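Local coordinates for fatty acid amide hydrolase (Candida albicans, PDB 6KVR), which probably hydrolyses the amides of monocarboxylic acids to the carboxylate and ammonium, as a member of the amidase signature family, at residues A[41-44]-A[45-48]; A[113-116]-A[117-121]; A[390-393]-A[394-398]; A[435-438]-A[439-443]. One frame throughout, in Å; residues are numbered along the deposited sequence.

Contact 1 (A[41-44]-A[45-48]); sequences AIPK and NYTI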
# COMPACT_ATOMS: atom_id res chain seq x y z
N ALA A 41 25.66 4.80 32.90
CA ALA A 41 25.29 5.93 32.07
C ALA A 41 24.32 6.89 32.75
O ALA A 41 23.96 7.91 32.15
CB ALA A 41 24.72 5.44 30.73
N ILE A 42 23.88 6.61 33.97
CA ILE A 42 23.01 7.50 34.74
C ILE A 42 23.86 8.59 35.40
O ILE A 42 24.73 8.27 36.22
CB ILE A 42 22.22 6.71 35.80
CG1 ILE A 42 21.19 5.79 35.14
CG2 ILE A 42 21.55 7.66 36.79
CD1 ILE A 42 20.60 4.78 36.09
N PRO A 43 23.65 9.86 35.09
CA PRO A 43 24.45 10.92 35.74
C PRO A 43 24.00 11.13 37.18
O PRO A 43 22.83 11.42 37.45
CB PRO A 43 24.17 12.16 34.88
CG PRO A 43 23.48 11.64 33.64
CD PRO A 43 22.73 10.42 34.09
N LYS A 44 24.94 11.00 38.12
CA LYS A 44 24.57 11.04 39.54
C LYS A 44 24.00 12.40 39.95
O LYS A 44 23.07 12.47 40.75
CB LYS A 44 25.77 10.68 40.41
CG LYS A 44 25.35 9.83 41.61
CD LYS A 44 26.05 10.26 42.89
CE LYS A 44 25.34 9.70 44.12
NZ LYS A 44 25.82 10.37 45.37
N ASN A 45 24.54 13.48 39.40
CA ASN A 45 24.00 14.80 39.74
C ASN A 45 22.53 14.94 39.34
O ASN A 45 21.81 15.75 39.92
CB ASN A 45 24.84 15.90 39.08
CG ASN A 45 25.31 15.51 37.68
OD1 ASN A 45 25.85 14.41 37.48
ND2 ASN A 45 25.10 16.42 36.71
N TYR A 46 22.07 14.15 38.36
CA TYR A 46 20.67 14.18 37.95
C TYR A 46 19.81 13.18 38.71
O TYR A 46 18.59 13.16 38.51
CB TYR A 46 20.55 13.92 36.45
CG TYR A 46 21.03 15.04 35.58
CD1 TYR A 46 21.33 16.30 36.11
CD2 TYR A 46 21.20 14.86 34.21
CE1 TYR A 46 21.78 17.33 35.31
CE2 TYR A 46 21.64 15.89 33.39
CZ TYR A 46 21.92 17.12 33.94
OH TYR A 46 22.36 18.14 33.12
N THR A 47 20.42 12.36 39.55
CA THR A 47 19.71 11.33 40.30
C THR A 47 19.29 11.89 41.66
O THR A 47 19.61 13.03 42.03
CB THR A 47 20.58 10.07 40.42
OG1 THR A 47 19.73 8.92 40.57
CG2 THR A 47 21.52 10.15 41.63
N ILE A 48 18.59 11.06 42.43
CA ILE A 48 17.99 11.48 43.69
C ILE A 48 17.91 10.28 44.62
O ILE A 48 18.00 9.13 44.18
CB ILE A 48 16.62 12.15 43.41
CG1 ILE A 48 16.81 13.65 43.17
CG2 ILE A 48 15.52 11.78 44.43
CD1 ILE A 48 15.56 14.38 42.90
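Thr47 N bonds Lys44 O at 2.9 Å, one of two overlapping i to i+3 bonds that form a short 3-10 turn, the other being Tyr46 N to Pro43 O at 3.0 Å. In both, the donor stands well above the carbonyl plane, 65° out of it at Lys44. The turn belongs to the surface loop that leaves helix 20-40. Pro43 suits its start: its ring fixes phi while its carbonyl does the accepting, and having no N-H costs nothing where no N-H is used. The proline ring also touches the tyrosine, Pro43 CG lying 4.0 Å from Tyr46 CD2 at a slant that is neither face-on nor edge-on. Tyr46 CG is turned beside its own backbone N (chi1 -71°), which swings the ring back past the proline and onto helix 100-118, where it stacks on His109. Long polar Lys44 and amide-bearing Asn45 suit the exposed outer side of the turn. Asn45 folds back over the loop, its OD1 3.8 Å from Pro43 CB. On the other flank, Thr47 is two-faced: its methyl packs on the aliphatic foot of the lysine while its hydroxyl, OG1, is probably hydrogen-bonded with Gln116 OE1. Branched, apolar Ile42 faces the protein, against Thr112, His115 and Leu124. Across the turn the lysine-threonine packing comes down to Lys44 CG and Thr47 CG2, 3.8 Å apart.

Contact 2 (A[113-116]-A[117-121]); sequences LAHQ and FTNCA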
# COMPACT_ATOMS: atom_id res chain seq x y z
N LEU A 113 15.46 11.39 36.00
CA LEU A 113 14.44 11.18 37.02
C LEU A 113 13.39 10.18 36.54
O LEU A 113 13.06 9.22 37.24
CB LEU A 113 13.82 12.52 37.42
CG LEU A 113 14.82 13.43 38.15
CD1 LEU A 113 14.32 14.87 38.21
CD2 LEU A 113 15.18 12.89 39.54
N ALA A 114 12.90 10.36 35.30
CA ALA A 114 11.93 9.42 34.74
C ALA A 114 12.42 7.97 34.83
O ALA A 114 11.70 7.08 35.30
CB ALA A 114 11.62 9.79 33.28
N HIS A 115 13.67 7.72 34.41
CA HIS A 115 14.23 6.37 34.49
C HIS A 115 14.32 5.87 35.92
O HIS A 115 14.04 4.69 36.19
CB HIS A 115 15.62 6.32 33.85
CG HIS A 115 16.22 4.95 33.88
ND1 HIS A 115 15.69 3.88 33.19
CD2 HIS A 115 17.29 4.45 34.55
CE1 HIS A 115 16.41 2.80 33.40
NE2 HIS A 115 17.39 3.12 34.24
N GLN A 116 14.75 6.72 36.85
CA GLN A 116 14.91 6.29 38.24
C GLN A 116 13.60 5.82 38.85
O GLN A 116 13.58 4.89 39.66
CB GLN A 116 15.51 7.44 39.07
CG GLN A 116 16.53 6.97 40.08
CD GLN A 116 16.78 7.99 41.18
OE1 GLN A 116 16.61 9.19 40.99
NE2 GLN A 116 17.16 7.50 42.35
N PHE A 117 12.48 6.41 38.42
CA PHE A 117 11.18 6.00 38.93
C PHE A 117 10.50 4.94 38.06
O PHE A 117 9.94 3.99 38.60
CB PHE A 117 10.27 7.23 39.05
CG PHE A 117 10.57 8.09 40.26
CD1 PHE A 117 9.99 7.80 41.49
CD2 PHE A 117 11.44 9.17 40.16
CE1 PHE A 117 10.27 8.60 42.61
CE2 PHE A 117 11.71 9.96 41.26
CZ PHE A 117 11.13 9.68 42.49
N THR A 118 10.52 5.08 36.72
CA THR A 118 9.73 4.20 35.88
C THR A 118 10.52 3.07 35.20
O THR A 118 9.90 2.13 34.71
CB THR A 118 9.02 5.00 34.79
OG1 THR A 118 10.00 5.59 33.93
CG2 THR A 118 8.13 6.07 35.41
N ASN A 119 11.86 3.15 35.15
CA ASN A 119 12.70 2.14 34.48
C ASN A 119 12.43 2.13 32.97
O ASN A 119 12.42 1.09 32.32
CB ASN A 119 12.51 0.75 35.09
CG ASN A 119 13.61 -0.23 34.69
OD1 ASN A 119 14.79 0.10 34.69
ND2 ASN A 119 13.22 -1.46 34.34
N CYS A 120 12.22 3.32 32.41
CA CYS A 120 11.81 3.50 31.03
C CYS A 120 12.96 3.48 30.01
O CYS A 120 12.67 3.35 28.81
CB CYS A 120 11.04 4.81 30.89
SG CYS A 120 12.02 6.25 31.37
N ALA A 121 14.22 3.58 30.42
CA ALA A 121 15.34 3.60 29.47
C ALA A 121 15.98 2.22 29.32
O ALA A 121 16.06 1.46 30.29
CB ALA A 121 16.40 4.62 29.90
O HOH W 1 15.20 2.33 36.74
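Ala114 O is gripped twice by Thr118, by OG1 at 2.6 Å and by N at 2.7 Å, in the last turn of helix 100-118. Thr118 N comes nearly end-on to the carbonyl, whereas the hydroxyl stands above its plane; chi1 of 64° brings OG1 back over the helix. The helix stops at Asn119, whose positive phi is a strain asparagine tolerates well. Asn119 N still bonds His115 O, and water 1 donates both to that oxygen and to Asn119 OD1 while lying over one face of the His115 ring. Asn119 ND2 itself is held by Thr217 O and Leu219 O. Beyond the turn His115 acts as an acceptor: ND1 takes the N-H of Ala121 at 3.2 Å, the donor tilted 23° from the ring plane, so the imidazole ties the departing chain to the helix. Small Ala121 fits closely beside it, CB 3.4 Å from His115 ND1. On the helix side Cys120 SG packs 4.0 Å from Ala114 CB, where Tyr243 and Ala239 of helix 235-243 close in. Phe117 packs against Ala64 and Tyr67 of helix 64-70, its edge meeting a backbone oxygen in plane, CD2 to Leu113 O 3.3 Å.

Contact 3 (A[390-393]-A[394-398]); sequences ETVH and KMYNC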
# COMPACT_ATOMS: atom_id res chain seq x y z
N GLU A 390 -10.52 -11.93 15.34
CA GLU A 390 -9.98 -13.24 14.98
C GLU A 390 -9.08 -13.16 13.76
O GLU A 390 -8.04 -13.82 13.71
CB GLU A 390 -11.12 -14.23 14.72
CG GLU A 390 -11.68 -14.87 15.98
CD GLU A 390 -13.10 -15.39 15.80
OE1 GLU A 390 -13.74 -15.72 16.83
OE2 GLU A 390 -13.57 -15.50 14.64
N THR A 391 -9.48 -12.38 12.75
CA THR A 391 -8.66 -12.31 11.55
C THR A 391 -7.31 -11.68 11.85
O THR A 391 -6.27 -12.19 11.42
CB THR A 391 -9.39 -11.53 10.44
OG1 THR A 391 -10.64 -12.16 10.16
CG2 THR A 391 -8.53 -11.51 9.17
N VAL A 392 -7.30 -10.57 12.59
CA VAL A 392 -6.01 -9.91 12.80
C VAL A 392 -5.12 -10.75 13.72
O VAL A 392 -3.91 -10.83 13.51
CB VAL A 392 -6.21 -8.48 13.33
CG1 VAL A 392 -6.51 -8.44 14.85
CG2 VAL A 392 -4.96 -7.63 12.96
N HIS A 393 -5.71 -11.46 14.68
CA HIS A 393 -4.86 -12.29 15.54
C HIS A 393 -4.34 -13.52 14.81
O HIS A 393 -3.25 -14.00 15.13
CB HIS A 393 -5.59 -12.65 16.83
CG HIS A 393 -5.60 -11.52 17.82
ND1 HIS A 393 -6.21 -10.31 17.56
CD2 HIS A 393 -4.96 -11.37 19.00
CE1 HIS A 393 -6.00 -9.49 18.57
NE2 HIS A 393 -5.24 -10.11 19.46
N LYS A 394 -5.09 -14.05 13.82
CA LYS A 394 -4.53 -15.09 12.98
C LYS A 394 -3.35 -14.54 12.19
O LYS A 394 -2.33 -15.22 12.04
CB LYS A 394 -5.59 -15.66 12.03
CG LYS A 394 -6.64 -16.57 12.65
CD LYS A 394 -7.60 -17.05 11.55
CE LYS A 394 -8.80 -17.84 12.09
NZ LYS A 394 -10.01 -17.64 11.21
N MSE A 395 -3.49 -13.31 11.69
CA MSE A 395 -2.50 -12.66 10.83
C MSE A 395 -1.18 -12.51 11.56
O MSE A 395 -0.11 -12.67 10.96
CB MSE A 395 -2.96 -11.27 10.36
CG MSE A 395 -3.89 -11.25 9.14
SE MSE A 395 -4.58 -9.42 8.79
CE MSE A 395 -5.39 -9.69 7.05
N TYR A 396 -1.26 -12.21 12.86
CA TYR A 396 -0.04 -12.01 13.65
C TYR A 396 0.85 -13.24 13.59
O TYR A 396 2.08 -13.11 13.55
CB TYR A 396 -0.37 -11.69 15.11
CG TYR A 396 -0.98 -10.33 15.32
CD1 TYR A 396 -0.67 -9.27 14.49
CD2 TYR A 396 -1.87 -10.10 16.38
CE1 TYR A 396 -1.24 -8.02 14.68
CE2 TYR A 396 -2.44 -8.85 16.59
CZ TYR A 396 -2.12 -7.81 15.74
OH TYR A 396 -2.68 -6.57 15.93
N ASN A 397 0.26 -14.45 13.60
CA ASN A 397 1.01 -15.68 13.80
C ASN A 397 0.98 -16.62 12.60
O ASN A 397 1.44 -17.77 12.72
CB ASN A 397 0.50 -16.43 15.04
CG ASN A 397 0.91 -15.75 16.34
OD1 ASN A 397 1.58 -14.71 16.33
ND2 ASN A 397 0.52 -16.35 17.47
N CYS A 398 0.47 -16.19 11.44
CA CYS A 398 0.22 -17.18 10.40
C CYS A 398 1.50 -17.68 9.72
O CYS A 398 1.40 -18.53 8.81
CB CYS A 398 -0.75 -16.64 9.34
SG CYS A 398 -0.17 -15.19 8.43
O HOH W 2 -10.90 -15.07 9.61
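Tyr396 turns an edge onto the face of His393, three residues back along helix 385-397: CE2 sits over the centre of the imidazole, 4.0 Å above its plane, and the ring planes meet at 64° in a T-shaped pair. The tyrosine's own face is occupied too, by Val392 O, which stands off-centre toward the rim and at the same time accepts the N-H of Tyr396 at 3.1 Å. The Tyr396 ring is laid back over the preceding turn because CG lies beside the backbone N (chi1 -70°), and this lets Val392 CG2 touch the ring carbon Tyr396 CZ at 4.0 Å. A beta-branched valine gives that carbon a compact apolar neighbour.

Further out, His393 is positioned by a bond from ND1 to Tyr389 O and by the rings of Tyr389 and Tyr425. On the other flank the Lys394 chain runs along the helix with CG 3.3 Å from Glu390 O, and water 2 links its NZ to Thr391 OG1, which also bonds Leu387 O. Met395, here selenomethionine, extends its chain toward helix 434-457, with Met395 CE 4.2 Å from the methyl Thr391 CG2.

Tyr396 comes to about 3 Å, between nearest atoms, from Gly255, a predicted substrate-binding residue. With Val392 O against one face and its CE2 edge set on His393, the ring is probably restricted in rotation, consistent with a wall beside the probable active site; His393, bonding a carbonyl through ND1, probably carries its proton there.

Contact 4 (A[435-438]-A[439-443]); sequences ASNR and ELNVT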
# COMPACT_ATOMS: atom_id res chain seq x y z
N ALA A 435 -2.47 -19.54 -0.05
CA ALA A 435 -3.90 -19.41 -0.33
C ALA A 435 -4.69 -19.03 0.92
O ALA A 435 -5.64 -18.24 0.83
CB ALA A 435 -4.45 -20.71 -0.91
N SER A 436 -4.35 -19.61 2.08
CA SER A 436 -5.10 -19.28 3.29
C SER A 436 -4.74 -17.89 3.83
O SER A 436 -5.58 -17.24 4.46
CB SER A 436 -4.87 -20.34 4.37
OG SER A 436 -5.14 -21.64 3.87
N ASN A 437 -3.51 -17.43 3.61
CA ASN A 437 -3.16 -16.06 3.96
C ASN A 437 -3.92 -15.06 3.09
O ASN A 437 -4.41 -14.04 3.58
CB ASN A 437 -1.64 -15.84 3.84
CG ASN A 437 -1.15 -14.56 4.53
OD1 ASN A 437 -1.93 -13.70 4.95
ND2 ASN A 437 0.16 -14.42 4.64
N ARG A 438 -4.06 -15.37 1.79
CA ARG A 438 -4.80 -14.49 0.89
C ARG A 438 -6.27 -14.35 1.28
O ARG A 438 -6.85 -13.26 1.15
CB ARG A 438 -4.67 -15.00 -0.55
CG ARG A 438 -3.29 -14.82 -1.12
CD ARG A 438 -3.29 -15.11 -2.62
NE ARG A 438 -1.94 -15.21 -3.13
CZ ARG A 438 -1.64 -15.68 -4.33
NH1 ARG A 438 -2.58 -16.05 -5.17
NH2 ARG A 438 -0.36 -15.79 -4.69
N GLU A 439 -6.88 -15.43 1.79
CA GLU A 439 -8.26 -15.34 2.28
C GLU A 439 -8.38 -14.39 3.47
O GLU A 439 -9.37 -13.65 3.58
CB GLU A 439 -8.78 -16.72 2.65
CG GLU A 439 -9.20 -17.58 1.45
CD GLU A 439 -9.51 -19.00 1.85
OE1 GLU A 439 -9.63 -19.25 3.07
OE2 GLU A 439 -9.62 -19.87 0.96
N LEU A 440 -7.39 -14.38 4.38
CA LEU A 440 -7.42 -13.38 5.45
C LEU A 440 -7.36 -11.96 4.89
O LEU A 440 -8.04 -11.06 5.40
CB LEU A 440 -6.26 -13.60 6.42
CG LEU A 440 -6.13 -14.94 7.17
CD1 LEU A 440 -4.83 -14.93 7.98
CD2 LEU A 440 -7.35 -15.25 8.07
N ASN A 441 -6.56 -11.74 3.83
CA ASN A 441 -6.49 -10.45 3.15
C ASN A 441 -7.85 -10.04 2.60
O ASN A 441 -8.21 -8.85 2.62
CB ASN A 441 -5.48 -10.51 1.99
CG ASN A 441 -4.04 -10.61 2.45
OD1 ASN A 441 -3.71 -10.33 3.61
ND2 ASN A 441 -3.16 -11.02 1.53
N VAL A 442 -8.59 -11.00 2.03
CA VAL A 442 -9.92 -10.72 1.48
C VAL A 442 -10.85 -10.24 2.59
O VAL A 442 -11.56 -9.24 2.44
CB VAL A 442 -10.49 -11.96 0.76
CG1 VAL A 442 -11.99 -11.79 0.49
CG2 VAL A 442 -9.74 -12.23 -0.56
N THR A 443 -10.86 -10.96 3.72
CA THR A 443 -11.64 -10.54 4.88
C THR A 443 -11.29 -9.12 5.31
O THR A 443 -12.18 -8.31 5.60
CB THR A 443 -11.40 -11.51 6.03
OG1 THR A 443 -11.82 -12.82 5.65
CG2 THR A 443 -12.15 -11.06 7.25
O HOH W 3 -7.78 -18.45 5.81
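The amides of Asn437 and Asn441, one turn apart on helix 434-457, cross at a slant with their planes 47° apart and their OD1 atoms 4.0 Å from each other. Both OD1 atoms lie within hydrogen-bonding reach of Ser291 OG, whose single proton can serve only one of them at a time, so the two probably share it. Asn441 CG also hangs 3.6 Å from Asn437 O, the oxygen that takes the N-H of Asn441 at 3.2 Å in the carbonyl plane. With OD1 turned to Ser291, Asn441 ND2 reaches Gly288 O of the second subunit; asparagine, offering both acceptor and donor, suits a helix face at a dimer interface. Arg438 stretches from CG to NE in an extended chain toward that subunit, packing on its Gly288 and making a long, weak ion pair with its Asp399. Around the helix, Leu440 turns its apolar branch to Lys394 and Tyr432, while Glu439 lies at the exposed side, where charge is easily solvated. Glu439 CG passes 3.7 Å from Ala435 O. Water 3 donates to Ser436 O and, weakly, to Glu439 OE1. At the next turn Val442 N bonds Arg438 O at 3.0 Å, and the same oxygen has Val442 CG2 3.5 Å away.

The four contacts form two touching pairs on opposite sides of the chain's centre. Contact 1 is a surface turn resting on the buried helix end of contact 2, where Gln116 NE2 lies 2.6 Å from Ile48 O, probably hydrogen-bonded. Contact 3 is buried and contact 4 partly so; they lie on neighbouring helices, 385-397 and 434-457, joined by packing in which Met395 CE lies 3.4 Å from the carbonyl oxygen Leu440 O, and both touch the second subunit. Their chemistry follows their places: exposed polar chains in contact 1, helix-end bonds from a threonine hydroxyl and to an imidazole in contact 2, aromatic packing near the predicted substrate site in contact 3, and interface amides in contact 4.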